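Local coordinates for sniffer CG10964-PA (Drosophila melanogaster, PDB 1SNY), which probably reduces carbonyl compounds with NADPH, as a Rossmann-fold member of the short-chain dehydrogenase/reductase family with neuroprotective action in the fly, at residues 49-53 against 94-98; 241-245 against 259-263. All coordinates share one frame; numbering follows the deposited sequence.

Interaction 1 of 2, residues 49-53 against 94-98; sequences QHLFT and IEGVT
The imidazole of His-50 is sandwiched: Val-97 CG1 sits over one face, 3.7 Å from the ring centroid and 22° off its normal, which makes a CH-pi contact displaced toward the ND1-CE1 side, and Gln-49 CG lies over the centre of the opposite face. Val-97 reaches the ring with CG1 because that methyl is anti to the backbone N (chi1 179°). The Phe-52 ring receives Ile-94 CG1 over one face, 4.2 Å from its centroid, again as a CH-pi contact. At its edge, in the ring plane, Val-97 CB stands 3.9 Å from Phe-52 CZ, the two side chains coming from opposite directions. Thr-98 CG2 adds an oblique touch at 3.9 Å from Phe-52 CE1, while Thr-98 OG1 hydrogen-bonds Ile-94 O (3.3 Å) from well above the carbonyl plane; that oxygen also accepts from Thr-98 N. No hydrogen bond spans the contact, so apolar and CH-pi packing carries it. Strand 50-53 and helix 94-98 run nearly antiparallel, at 168°, with axes 10.6 Å apart, a spacing that the two rings bridge. Phe-52 stacks on His-75 of strand 74-78, whose NE2 hydrogen-bonds His-50 ND1, and also touches Leu-25 of strand 23-26; Leu-148 of helix 124-155 packs on Ile-94 and Thr-98.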
ATOM      1  N   GLN A  49      33.662  -3.827  -2.478  1.00 34.39           N
ATOM      2  CA  GLN A  49      34.740  -2.843  -2.499  1.00 31.83           C
ATOM      3  C   GLN A  49      34.224  -1.545  -1.900  1.00 31.34           C
ATOM      4  O   GLN A  49      34.958  -0.815  -1.233  1.00 29.67           O
ATOM      5  CB  GLN A  49      35.223  -2.584  -3.933  1.00 32.27           C
ATOM      6  CG  GLN A  49      36.265  -1.471  -4.032  1.00 30.84           C
ATOM      7  CD  GLN A  49      36.891  -1.350  -5.414  1.00 32.94           C
ATOM      8  OE1 GLN A  49      37.832  -0.579  -5.612  1.00 32.42           O
ATOM      9  NE2 GLN A  49      36.373  -2.112  -6.375  1.00 31.72           N
ATOM     10  N   HIS A  50      32.949  -1.260  -2.145  1.00 30.86           N
ATOM     11  CA  HIS A  50      32.333  -0.053  -1.626  1.00 30.46           C
ATOM     12  C   HIS A  50      31.021  -0.417  -0.946  1.00 32.50           C
ATOM     13  O   HIS A  50      30.067  -0.862  -1.595  1.00 32.43           O
ATOM     14  CB  HIS A  50      32.081   0.946  -2.756  1.00 30.13           C
ATOM     15  CG  HIS A  50      33.323   1.367  -3.477  1.00 32.24           C
ATOM     16  ND1 HIS A  50      34.370   2.006  -2.844  1.00 31.86           N
ATOM     17  CD2 HIS A  50      33.682   1.253  -4.778  1.00 32.36           C
ATOM     18  CE1 HIS A  50      35.318   2.268  -3.727  1.00 32.64           C
ATOM     19  NE2 HIS A  50      34.925   1.823  -4.908  1.00 33.04           N
ATOM     20  N   LEU A  51      30.992  -0.240   0.369  1.00 31.20           N
ATOM     21  CA  LEU A  51      29.812  -0.544   1.158  1.00 31.38           C
ATOM     22  C   LEU A  51      29.288   0.767   1.732  1.00 29.65           C
ATOM     23  O   LEU A  51      29.765   1.219   2.771  1.00 29.35           O
ATOM     24  CB  LEU A  51      30.185  -1.503   2.293  1.00 32.61           C
ATOM     25  CG  LEU A  51      29.129  -2.438   2.891  1.00 34.30           C
ATOM     26  CD1 LEU A  51      29.787  -3.305   3.952  1.00 33.97           C
ATOM     27  CD2 LEU A  51      27.976  -1.647   3.488  1.00 34.78           C
ATOM     28  N   PHE A  52      28.330   1.388   1.045  1.00 27.83           N
ATOM     29  CA  PHE A  52      27.749   2.644   1.526  1.00 27.85           C
ATOM     30  C   PHE A  52      26.663   2.356   2.549  1.00 30.03           C
ATOM     31  O   PHE A  52      25.775   1.523   2.326  1.00 26.82           O
ATOM     32  CB  PHE A  52      27.159   3.466   0.376  1.00 27.03           C
ATOM     33  CG  PHE A  52      28.159   3.832  -0.677  1.00 28.25           C
ATOM     34  CD1 PHE A  52      28.499   2.923  -1.671  1.00 27.21           C
ATOM     35  CD2 PHE A  52      28.789   5.076  -0.655  1.00 27.63           C
ATOM     36  CE1 PHE A  52      29.451   3.246  -2.631  1.00 28.53           C
ATOM     37  CE2 PHE A  52      29.743   5.406  -1.613  1.00 28.18           C
ATOM     38  CZ  PHE A  52      30.075   4.491  -2.600  1.00 28.35           C
ATOM     39  N   THR A  53      26.739   3.058   3.674  1.00 32.08           N
ATOM     40  CA  THR A  53      25.791   2.875   4.760  1.00 35.41           C
ATOM     41  C   THR A  53      25.255   4.213   5.228  1.00 36.90           C
ATOM     42  O   THR A  53      26.025   5.141   5.482  1.00 39.43           O
ATOM     43  CB  THR A  53      26.462   2.197   5.962  1.00 36.13           C
ATOM     44  OG1 THR A  53      27.516   3.037   6.447  1.00 36.65           O
ATOM     45  CG2 THR A  53      27.046   0.863   5.565  1.00 35.62           C
ATOM     46  N   ILE A  94      28.018   9.080  -4.095  1.00 31.95           N
ATOM     47  CA  ILE A  94      28.212   7.709  -4.536  1.00 31.48           C
ATOM     48  C   ILE A  94      28.920   7.678  -5.885  1.00 33.04           C
ATOM     49  O   ILE A  94      29.955   7.029  -6.036  1.00 34.64           O
ATOM     50  CB  ILE A  94      26.864   6.957  -4.653  1.00 29.82           C
ATOM     51  CG1 ILE A  94      26.234   6.815  -3.265  1.00 30.67           C
ATOM     52  CG2 ILE A  94      27.080   5.581  -5.280  1.00 25.09           C
ATOM     53  CD1 ILE A  94      24.861   6.156  -3.268  1.00 29.39           C
ATOM     54  N   GLU A  95      28.366   8.391  -6.860  1.00 34.99           N
ATOM     55  CA  GLU A  95      28.938   8.423  -8.200  1.00 38.43           C
ATOM     56  C   GLU A  95      30.409   8.839  -8.189  1.00 39.02           C
ATOM     57  O   GLU A  95      31.217   8.309  -8.951  1.00 38.86           O
ATOM     58  CB  GLU A  95      28.132   9.368  -9.094  1.00 40.62           C
ATOM     59  CG  GLU A  95      28.487   9.271 -10.571  1.00 45.56           C
ATOM     60  CD  GLU A  95      27.541  10.066 -11.452  1.00 48.24           C
ATOM     61  OE1 GLU A  95      27.453  11.302 -11.276  1.00 51.82           O
ATOM     62  OE2 GLU A  95      26.884   9.454 -12.322  1.00 49.13           O
ATOM     63  N   GLY A  96      30.754   9.784  -7.321  1.00 39.84           N
ATOM     64  CA  GLY A  96      32.130  10.235  -7.245  1.00 40.33           C
ATOM     65  C   GLY A  96      33.071   9.103  -6.883  1.00 41.81           C
ATOM     66  O   GLY A  96      34.208   9.046  -7.359  1.00 42.91           O
ATOM     67  N   VAL A  97      32.592   8.188  -6.048  1.00 41.02           N
ATOM     68  CA  VAL A  97      33.398   7.061  -5.610  1.00 40.25           C
ATOM     69  C   VAL A  97      33.387   5.890  -6.589  1.00 40.51           C
ATOM     70  O   VAL A  97      34.444   5.363  -6.942  1.00 39.74           O
ATOM     71  CB  VAL A  97      32.930   6.560  -4.222  1.00 40.65           C
ATOM     72  CG1 VAL A  97      33.757   5.365  -3.786  1.00 41.15           C
ATOM     73  CG2 VAL A  97      33.046   7.682  -3.202  1.00 40.94           C
ATOM     74  N   THR A  98      32.199   5.490  -7.035  1.00 40.19           N
ATOM     75  CA  THR A  98      32.072   4.361  -7.955  1.00 40.04           C
ATOM     76  C   THR A  98      32.369   4.712  -9.409  1.00 41.74           C
ATOM     77  O   THR A  98      32.955   3.912 -10.138  1.00 42.23           O
ATOM     78  CB  THR A  98      30.662   3.752  -7.891  1.00 38.82           C
ATOM     79  OG1 THR A  98      29.702   4.724  -8.316  1.00 36.70           O
ATOM     80  CG2 THR A  98      30.339   3.313  -6.469  1.00 38.39           C
TER

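Interaction 2 of 2, residues 241-245 against 259-263; sequences QIVQT and NYDGT
Residues 259-262 form a type I beta turn, closed by Gly-262 N to Asn-259 O at 2.9 Å, that lies against one turn (241-245) of helix 235-248, with the CA atoms of Ile-242 and Tyr-260 only 5.3 Å apart. The polar link is made by Thr-245, whose OG1 is 2.6 Å from Tyr-260 O and 3.0 Å from Gln-241 O. With OG1 beside its own backbone N (chi1 -70°), the hydroxyl lies between helix and turn, while CG2 packs on the backbone of Gly-262, 3.7 Å from Gly-262 N. Gln-241 runs alongside Tyr-260, the two side chains pointing the same way, with amide and ring planes 79° apart. Gln-241 OE1 meets the ring at its edge, in plane, 3.4 Å from Tyr-260 CE1; NE2 approaches obliquely and donates to Thr-237 O, a bond that helps hold the amide's rotation. Deeper in, Ile-242 CG1 touches Tyr-260 CB at 4.1 Å, the side chains crossing at about a right angle. Asp-261 OD2 ties the turn together, accepting from Thr-263 N in a nearly straight bond (165°), from Thr-263 OG1, and from Asn-259 ND2 in a distinctly bent one. Three donors would be expected to favour the ionised carboxylate. The Thr-263 N bond defines an Asx turn that overlaps the end of the beta turn. With Asn-259 N also bonded to Thr-263 O at 2.8 Å and Gly-262 in the left-handed region, the loop fits a type I turn with a G1 bulge, packed on helix 235-248 just after strand 257-258, the last strand of the Rossmann sheet and outermost within this chain.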
ATOM      1  N   GLN A 241      21.847 -15.520   6.265  1.00 40.08           N
ATOM      2  CA  GLN A 241      21.102 -16.193   5.213  1.00 40.95           C
ATOM      3  C   GLN A 241      20.628 -15.186   4.163  1.00 38.97           C
ATOM      4  O   GLN A 241      20.572 -15.502   2.973  1.00 38.43           O
ATOM      5  CB  GLN A 241      19.904 -16.935   5.806  1.00 42.59           C
ATOM      6  CG  GLN A 241      20.272 -17.910   6.913  1.00 46.80           C
ATOM      7  CD  GLN A 241      19.087 -18.735   7.381  1.00 49.65           C
ATOM      8  OE1 GLN A 241      18.567 -19.576   6.641  1.00 50.59           O
ATOM      9  NE2 GLN A 241      18.648 -18.494   8.613  1.00 50.75           N
ATOM     10  N   ILE A 242      20.288 -13.976   4.601  1.00 37.78           N
ATOM     11  CA  ILE A 242      19.832 -12.944   3.672  1.00 37.54           C
ATOM     12  C   ILE A 242      20.907 -12.630   2.634  1.00 37.27           C
ATOM     13  O   ILE A 242      20.658 -12.703   1.425  1.00 36.54           O
ATOM     14  CB  ILE A 242      19.454 -11.640   4.410  1.00 37.97           C
ATOM     15  CG1 ILE A 242      18.214 -11.880   5.280  1.00 38.04           C
ATOM     16  CG2 ILE A 242      19.199 -10.524   3.397  1.00 37.16           C
ATOM     17  CD1 ILE A 242      17.684 -10.636   5.972  1.00 37.40           C
ATOM     18  N   VAL A 243      22.100 -12.281   3.112  1.00 37.75           N
ATOM     19  CA  VAL A 243      23.222 -11.972   2.230  1.00 37.67           C
ATOM     20  C   VAL A 243      23.448 -13.146   1.285  1.00 37.95           C
ATOM     21  O   VAL A 243      23.765 -12.967   0.110  1.00 37.61           O
ATOM     22  CB  VAL A 243      24.518 -11.734   3.031  1.00 38.22           C
ATOM     23  CG1 VAL A 243      25.702 -11.561   2.076  1.00 39.50           C
ATOM     24  CG2 VAL A 243      24.365 -10.516   3.920  1.00 38.75           C
ATOM     25  N   GLN A 244      23.277 -14.352   1.809  1.00 38.53           N
ATOM     26  CA  GLN A 244      23.458 -15.556   1.014  1.00 40.09           C
ATOM     27  C   GLN A 244      22.332 -15.678  -0.011  1.00 38.64           C
ATOM     28  O   GLN A 244      22.574 -15.957  -1.183  1.00 40.42           O
ATOM     29  CB  GLN A 244      23.475 -16.785   1.932  1.00 42.39           C
ATOM     30  CG  GLN A 244      24.356 -17.917   1.436  1.00 45.93           C
ATOM     31  CD  GLN A 244      25.786 -17.465   1.163  1.00 48.00           C
ATOM     32  OE1 GLN A 244      26.466 -16.926   2.043  1.00 47.66           O
ATOM     33  NE2 GLN A 244      26.248 -17.680  -0.064  1.00 49.82           N
ATOM     34  N   THR A 245      21.101 -15.451   0.435  1.00 38.01           N
ATOM     35  CA  THR A 245      19.937 -15.540  -0.441  1.00 36.48           C
ATOM     36  C   THR A 245      19.964 -14.533  -1.583  1.00 35.18           C
ATOM     37  O   THR A 245      19.730 -14.888  -2.738  1.00 34.15           O
ATOM     38  CB  THR A 245      18.631 -15.347   0.354  1.00 36.54           C
ATOM     39  OG1 THR A 245      18.413 -16.489   1.188  1.00 36.90           O
ATOM     40  CG2 THR A 245      17.448 -15.171  -0.587  1.00 37.11           C
ATOM     41  N   ASN A 259      11.180 -15.181   1.033  1.00 29.69           N
ATOM     42  CA  ASN A 259      11.493 -15.342   2.441  1.00 28.67           C
ATOM     43  C   ASN A 259      13.013 -15.168   2.580  1.00 30.73           C
ATOM     44  O   ASN A 259      13.726 -15.092   1.575  1.00 29.63           O
ATOM     45  CB  ASN A 259      11.037 -16.742   2.875  1.00 29.63           C
ATOM     46  CG  ASN A 259      11.009 -16.918   4.381  1.00 32.81           C
ATOM     47  OD1 ASN A 259      10.669 -15.995   5.121  1.00 26.86           O
ATOM     48  ND2 ASN A 259      11.347 -18.128   4.843  1.00 29.40           N
ATOM     49  N   TYR A 260      13.511 -15.095   3.809  1.00 31.37           N
ATOM     50  CA  TYR A 260      14.944 -14.900   4.023  1.00 34.13           C
ATOM     51  C   TYR A 260      15.812 -16.043   3.500  1.00 34.29           C
ATOM     52  O   TYR A 260      17.017 -15.869   3.301  1.00 33.64           O
ATOM     53  CB  TYR A 260      15.223 -14.671   5.508  1.00 35.77           C
ATOM     54  CG  TYR A 260      14.927 -15.865   6.382  1.00 39.00           C
ATOM     55  CD1 TYR A 260      15.864 -16.885   6.542  1.00 40.45           C
ATOM     56  CD2 TYR A 260      13.714 -15.972   7.053  1.00 38.98           C
ATOM     57  CE1 TYR A 260      15.600 -17.982   7.354  1.00 42.23           C
ATOM     58  CE2 TYR A 260      13.439 -17.065   7.866  1.00 42.39           C
ATOM     59  CZ  TYR A 260      14.388 -18.066   8.013  1.00 42.15           C
ATOM     60  OH  TYR A 260      14.129 -19.139   8.835  1.00 43.06           O
ATOM     61  N   ASP A 261      15.201 -17.203   3.277  1.00 32.80           N
ATOM     62  CA  ASP A 261      15.928 -18.360   2.765  1.00 32.54           C
ATOM     63  C   ASP A 261      15.614 -18.578   1.291  1.00 32.92           C
ATOM     64  O   ASP A 261      15.942 -19.625   0.725  1.00 32.12           O
ATOM     65  CB  ASP A 261      15.570 -19.624   3.548  1.00 33.88           C
ATOM     66  CG  ASP A 261      14.147 -20.082   3.302  1.00 36.68           C
ATOM     67  OD1 ASP A 261      13.891 -21.299   3.447  1.00 38.67           O
ATOM     68  OD2 ASP A 261      13.282 -19.237   2.974  1.00 35.33           O
ATOM     69  N   GLY A 262      14.956 -17.593   0.683  1.00 29.61           N
ATOM     70  CA  GLY A 262      14.626 -17.671  -0.730  1.00 28.91           C
ATOM     71  C   GLY A 262      13.278 -18.253  -1.119  1.00 26.31           C
ATOM     72  O   GLY A 262      12.913 -18.212  -2.295  1.00 27.82           O
ATOM     73  N   THR A 263      12.530 -18.785  -0.159  1.00 27.76           N
ATOM     74  CA  THR A 263      11.223 -19.376  -0.460  1.00 27.92           C
ATOM     75  C   THR A 263      10.197 -18.345  -0.941  1.00 27.49           C
ATOM     76  O   THR A 263      10.042 -17.283  -0.338  1.00 24.41           O
ATOM     77  CB  THR A 263      10.657 -20.104   0.773  1.00 30.16           C
ATOM     78  OG1 THR A 263      11.566 -21.141   1.168  1.00 29.88           O
ATOM     79  CG2 THR A 263       9.306 -20.714   0.454  1.00 31.54           C
TER

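Interactions 1 and 2 are separate packing sites on and beside the same parallel sheet: their centres lie 24 Å apart, their nearest atoms about 9 Å, and they do not touch. Within this chain, interaction 1 involves strand 50-55, next to the outermost strand 74-78, whereas interaction 2 follows 257-258, outermost at the other side. Helix 32-42 relates them only indirectly, through Leu-51, the strand residue turned from helix 87-98, and through Ile-242 on Leu-37. Neither contact reaches the cofactor: the Phe-52 side chain is about 13 Å from bound NADP and that of Ile-242 about 7 Å, but about 5 Å and 6 Å from those of NADP-binding Leu-33 and Val-222.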